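Local coordinates for protein arylalkylamine N-Acetyltransferase 2 (Aedes aegypti, PDB 4FD5) that probably transfers acyl groups from acyl-CoA, such as acetyl-CoA, to the amines of dopamine and serotonin, as a GNAT-family N-acyltransferase, at residues F164-Q177 and P210-N222. Numbering follows the deposited sequence.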
loop_
_atom_site.group_PDB
_atom_site.type_symbol
_atom_site.label_atom_id
_atom_site.label_comp_id
_atom_site.label_asym_id
_atom_site.label_seq_id
_atom_site.Cartn_x
_atom_site.Cartn_y
_atom_site.Cartn_z
ATOM N N PHE A 164 1.401 18.568 -0.391
ATOM C CA PHE A 164 2.401 17.643 0.146
ATOM C C PHE A 164 3.771 17.846 -0.485
ATOM O O PHE A 164 3.888 18.239 -1.645
ATOM C CB PHE A 164 1.962 16.188 -0.034
ATOM C CG PHE A 164 0.799 15.799 0.820
ATOM C CD1 PHE A 164 -0.496 16.090 0.428
ATOM C CD2 PHE A 164 1.001 15.153 2.024
ATOM C CE1 PHE A 164 -1.568 15.726 1.217
ATOM C CE2 PHE A 164 -0.071 14.788 2.819
ATOM C CZ PHE A 164 -1.357 15.074 2.414
ATOM N N GLN A 165 4.812 17.544 0.289
ATOM C CA GLN A 165 6.186 17.645 -0.176
ATOM C C GLN A 165 6.885 16.293 -0.202
ATOM O O GLN A 165 7.924 16.141 -0.836
ATOM C CB GLN A 165 6.977 18.584 0.726
ATOM C CG GLN A 165 6.437 19.992 0.767
ATOM C CD GLN A 165 7.228 20.857 1.710
ATOM O OE1 GLN A 165 8.146 21.558 1.295
ATOM N NE2 GLN A 165 6.892 20.799 2.989
ATOM N N VAL A 166 6.319 15.324 0.509
ATOM C CA VAL A 166 6.935 14.000 0.581
ATOM C C VAL A 166 5.911 12.890 0.381
ATOM O O VAL A 166 4.824 12.911 0.969
ATOM C CB VAL A 166 7.673 13.798 1.906
ATOM C CG1 VAL A 166 8.190 12.359 2.024
ATOM C CG2 VAL A 166 8.829 14.792 2.025
ATOM N N MET A 167 6.271 11.913 -0.445
ATOM C CA MET A 167 5.463 10.709 -0.598
ATOM C C MET A 167 6.244 9.500 -0.110
ATOM O O MET A 167 7.472 9.487 -0.165
ATOM C CB MET A 167 5.089 10.485 -2.062
ATOM C CG MET A 167 4.351 11.638 -2.744
ATOM S SD MET A 167 4.032 11.293 -4.481
ATOM C CE MET A 167 2.565 10.263 -4.385
ATOM N N LYS A 168 5.515 8.479 0.332
ATOM C CA LYS A 168 6.128 7.308 0.963
ATOM C C LYS A 168 5.345 6.080 0.558
ATOM O O LYS A 168 4.134 6.157 0.386
ATOM C CB LYS A 168 6.070 7.482 2.490
ATOM C CG LYS A 168 6.435 6.258 3.333
ATOM C CD LYS A 168 6.188 6.560 4.817
ATOM C CE LYS A 168 6.694 5.443 5.734
ATOM N NZ LYS A 168 5.756 4.294 5.792
ATOM N N THR A 169 6.020 4.943 0.396
ATOM C CA THR A 169 5.296 3.688 0.226
ATOM C C THR A 169 6.069 2.546 0.885
ATOM O O THR A 169 7.298 2.501 0.812
ATOM C CB THR A 169 4.998 3.382 -1.267
ATOM O OG1 THR A 169 4.074 2.293 -1.374
ATOM C CG2 THR A 169 6.275 3.016 -2.014
ATOM N N ASP A 170 5.348 1.636 1.536
ATOM C CA ASP A 170 5.969 0.459 2.121
ATOM C C ASP A 170 5.674 -0.688 1.158
ATOM O O ASP A 170 4.645 -1.359 1.254
ATOM C CB ASP A 170 5.417 0.192 3.533
ATOM C CG ASP A 170 5.653 1.365 4.497
ATOM O OD1 ASP A 170 6.360 2.335 4.124
ATOM O OD2 ASP A 170 5.111 1.328 5.624
ATOM N N ALA A 171 6.589 -0.875 0.213
ATOM C CA ALA A 171 6.380 -1.706 -0.942
ATOM C C ALA A 171 6.832 -3.115 -0.639
ATOM O O ALA A 171 8.020 -3.366 -0.450
ATOM C CB ALA A 171 7.148 -1.152 -2.119
ATOM N N THR A 172 5.869 -4.025 -0.576
ATOM C CA THR A 172 6.159 -5.403 -0.197
ATOM C C THR A 172 6.498 -6.264 -1.392
ATOM O O THR A 172 7.061 -7.346 -1.224
ATOM C CB THR A 172 4.958 -6.043 0.525
ATOM O OG1 THR A 172 3.820 -6.037 -0.350
ATOM C CG2 THR A 172 4.627 -5.264 1.786
ATOM N N GLY A 173 6.138 -5.797 -2.586
ATOM C CA GLY A 173 6.293 -6.595 -3.793
ATOM C C GLY A 173 7.203 -5.985 -4.846
ATOM O O GLY A 173 7.356 -4.761 -4.929
ATOM N N ALA A 174 7.773 -6.850 -5.678
ATOM C CA ALA A 174 8.727 -6.432 -6.699
ATOM C C ALA A 174 8.153 -5.526 -7.792
ATOM O O ALA A 174 8.853 -4.648 -8.307
ATOM C CB ALA A 174 9.387 -7.661 -7.332
ATOM N N PHE A 175 6.895 -5.739 -8.162
ATOM C CA PHE A 175 6.331 -4.986 -9.271
ATOM C C PHE A 175 6.111 -3.527 -8.876
ATOM O O PHE A 175 6.475 -2.609 -9.626
ATOM C CB PHE A 175 5.040 -5.630 -9.787
ATOM C CG PHE A 175 5.232 -7.036 -10.301
ATOM C CD1 PHE A 175 5.766 -7.259 -11.567
ATOM C CD2 PHE A 175 4.882 -8.124 -9.523
ATOM C CE1 PHE A 175 5.948 -8.558 -12.040
ATOM C CE2 PHE A 175 5.067 -9.424 -9.995
ATOM C CZ PHE A 175 5.595 -9.629 -11.249
ATOM N N SER A 176 5.535 -3.317 -7.690
ATOM C CA SER A 176 5.283 -1.951 -7.237
ATOM C C SER A 176 6.613 -1.245 -6.944
ATOM O O SER A 176 6.763 -0.050 -7.199
ATOM C CB SER A 176 4.319 -1.918 -6.043
ATOM O OG SER A 176 4.981 -2.126 -4.809
ATOM N N GLN A 177 7.581 -1.998 -6.434
ATOM C CA GLN A 177 8.927 -1.450 -6.254
ATOM C C GLN A 177 9.490 -0.929 -7.576
ATOM O O GLN A 177 10.028 0.188 -7.634
ATOM C CB GLN A 177 9.869 -2.499 -5.650
ATOM C CG GLN A 177 9.571 -2.776 -4.171
ATOM C CD GLN A 177 10.196 -4.060 -3.638
ATOM O OE1 GLN A 177 11.042 -4.687 -4.283
ATOM N NE2 GLN A 177 9.774 -4.455 -2.447
ATOM N N PRO A 210 8.348 -13.271 -7.864
ATOM C CA PRO A 210 9.680 -12.661 -7.777
ATOM C C PRO A 210 9.899 -11.778 -6.550
ATOM O O PRO A 210 10.836 -10.982 -6.537
ATOM C CB PRO A 210 9.698 -11.763 -9.010
ATOM C CG PRO A 210 8.284 -11.273 -9.086
ATOM C CD PRO A 210 7.424 -12.438 -8.657
ATOM N N HIS A 211 9.059 -11.916 -5.533
ATOM C CA HIS A 211 9.136 -11.021 -4.387
ATOM C C HIS A 211 10.287 -11.436 -3.503
ATOM O O HIS A 211 10.495 -12.625 -3.268
ATOM C CB HIS A 211 7.799 -11.004 -3.663
ATOM C CG HIS A 211 6.657 -10.748 -4.585
ATOM N ND1 HIS A 211 6.526 -9.572 -5.289
ATOM C CD2 HIS A 211 5.620 -11.533 -4.962
ATOM C CE1 HIS A 211 5.446 -9.635 -6.050
ATOM N NE2 HIS A 211 4.876 -10.813 -5.863
ATOM N N GLU A 212 11.069 -10.457 -3.065
ATOM C CA GLU A 212 12.303 -10.740 -2.352
ATOM C C GLU A 212 12.460 -9.914 -1.080
ATOM O O GLU A 212 12.940 -10.410 -0.056
ATOM C CB GLU A 212 13.481 -10.480 -3.284
ATOM C CG GLU A 212 14.698 -11.314 -2.994
ATOM C CD GLU A 212 15.648 -11.342 -4.175
ATOM O OE1 GLU A 212 15.869 -12.438 -4.732
ATOM O OE2 GLU A 212 16.164 -10.266 -4.543
ATOM N N LYS A 213 12.051 -8.651 -1.145
ATOM C CA LYS A 213 12.296 -7.690 -0.072
ATOM C C LYS A 213 11.088 -6.827 0.217
ATOM O O LYS A 213 10.263 -6.590 -0.659
ATOM C CB LYS A 213 13.430 -6.734 -0.463
ATOM C CG LYS A 213 14.788 -7.361 -0.639
ATOM C CD LYS A 213 15.763 -6.377 -1.280
ATOM C CE LYS A 213 17.150 -6.990 -1.444
ATOM N NZ LYS A 213 18.134 -5.980 -1.897
ATOM N N LEU A 214 11.005 -6.359 1.455
ATOM C CA LEU A 214 10.127 -5.246 1.802
ATOM C C LEU A 214 10.994 -3.995 1.725
ATOM O O LEU A 214 12.056 -3.946 2.349
ATOM C CB LEU A 214 9.599 -5.399 3.223
ATOM C CG LEU A 214 9.040 -4.139 3.890
ATOM C CD1 LEU A 214 7.840 -3.593 3.136
ATOM C CD2 LEU A 214 8.652 -4.455 5.316
ATOM N N LYS A 215 10.568 -2.995 0.954
ATOM C CA LYS A 215 11.334 -1.753 0.863
ATOM C C LYS A 215 10.448 -0.594 1.272
ATOM O O LYS A 215 9.361 -0.436 0.723
ATOM C CB LYS A 215 11.842 -1.515 -0.559
ATOM C CG LYS A 215 12.751 -2.605 -1.106
ATOM C CD LYS A 215 13.323 -2.212 -2.472
ATOM C CE LYS A 215 14.245 -3.304 -3.006
ATOM N NZ LYS A 215 14.918 -2.872 -4.259
ATOM N N ILE A 216 10.892 0.189 2.251
ATOM C CA ILE A 216 10.258 1.472 2.539
ATOM C C ILE A 216 10.944 2.539 1.690
ATOM O O ILE A 216 12.174 2.758 1.807
ATOM C CB ILE A 216 10.305 1.846 4.021
ATOM C CG1 ILE A 216 9.542 0.807 4.846
ATOM C CG2 ILE A 216 9.732 3.247 4.236
ATOM C CD1 ILE A 216 9.579 1.086 6.337
ATOM N N MET A 217 10.138 3.171 0.837
ATOM C CA MET A 217 10.641 4.011 -0.237
ATOM C C MET A 217 9.979 5.369 -0.169
ATOM O O MET A 217 8.830 5.486 0.260
ATOM C CB MET A 217 10.348 3.363 -1.599
ATOM C CG MET A 217 10.871 1.931 -1.709
ATOM S SD MET A 217 10.516 1.115 -3.276
ATOM C CE MET A 217 11.780 1.861 -4.319
ATOM N N CYS A 218 10.697 6.403 -0.583
ATOM C CA CYS A 218 10.109 7.738 -0.535
ATOM C C CYS A 218 10.587 8.670 -1.645
ATOM O O CYS A 218 11.584 8.413 -2.317
ATOM C CB CYS A 218 10.341 8.372 0.835
ATOM S SG CYS A 218 12.056 8.827 1.109
ATOM N N LYS A 219 9.852 9.751 -1.841
ATOM C CA LYS A 219 10.192 10.717 -2.873
ATOM C C LYS A 219 9.875 12.113 -2.367
ATOM O O LYS A 219 8.779 12.355 -1.860
ATOM C CB LYS A 219 9.392 10.437 -4.149
ATOM C CG LYS A 219 9.769 11.329 -5.317
ATOM C CD LYS A 219 8.911 11.081 -6.538
ATOM C CE LYS A 219 9.414 11.971 -7.682
ATOM N NZ LYS A 219 8.592 11.872 -8.905
ATOM N N VAL A 220 10.835 13.025 -2.495
ATOM C CA VAL A 220 10.553 14.434 -2.260
ATOM C C VAL A 220 9.967 15.009 -3.545
ATOM O O VAL A 220 10.589 14.918 -4.613
ATOM C CB VAL A 220 11.812 15.223 -1.868
ATOM C CG1 VAL A 220 11.457 16.720 -1.747
ATOM C CG2 VAL A 220 12.365 14.698 -0.565
ATOM N N ILE A 221 8.771 15.582 -3.450
ATOM C CA ILE A 221 8.050 16.018 -4.644
ATOM C C ILE A 221 7.954 17.536 -4.788
ATOM O O ILE A 221 7.722 18.041 -5.886
ATOM C CB ILE A 221 6.645 15.384 -4.737
ATOM C CG1 ILE A 221 5.801 15.739 -3.515
ATOM C CG2 ILE A 221 6.757 13.864 -4.916
ATOM C CD1 ILE A 221 4.310 15.373 -3.685
ATOM N N ASN A 222 8.122 18.253 -3.685
ATOM C CA ASN A 222 8.184 19.714 -3.727
ATOM C C ASN A 222 9.205 20.244 -2.728
ATOM O O ASN A 222 9.450 19.618 -1.693
ATOM C CB ASN A 222 6.813 20.334 -3.452
ATOM C CG ASN A 222 6.761 21.813 -3.808
ATOM O OD1 ASN A 222 7.449 22.268 -4.726
ATOM N ND2 ASN A 222 5.948 22.571 -3.081
HETATM O O HOH W 1 3.977 20.905 -2.199
HETATM O O HOH W 2 11.816 -7.346 -3.793
HETATM O O HOH W 3 12.903 -4.401 -6.147
#
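Gln177 lays its side-chain amide across the aliphatic chain of Lys215 at about a right angle, with CD of Gln177 3.8 Å from CD of Lys215. Gln177 NE2 donates to Lys213 O (2.8 Å) and to Ala171 O (2.9 Å). Both acceptors lie in the amide plane, which fixes the rotation of the amide. Lys215 N reaches Ala171 O from the face opposite Gln177 NE2. Gln177 OE1 accepts from two waters; one of these accepts from Lys213 N, the other from Lys215 NZ. Strands 166-171 and 213-220 run antiparallel as neighbours in the central sheet of the GNAT fold, and Gln177 lies in the first turn of the helix that follows the first of them. His211 ND1 accepts from Ala174 N at 3.0 Å, within the imidazole plane. At the far end Ile221 crosses Met167 at about a right angle, with Ile221 CG2 3.8 Å from Met167 SD. Ile221 CG1 sits between its own backbone N and carbonyl carbon (chi1 59°), which sends CD1 to Phe164 O. On the face with Ile216, Lys168 NZ bridges to Asp170 OD1 at 2.6 Å, and Asn116 binds both residues. ND1 of His211 accepts here, which suggests that it carries no proton and that the ring is probably neutral.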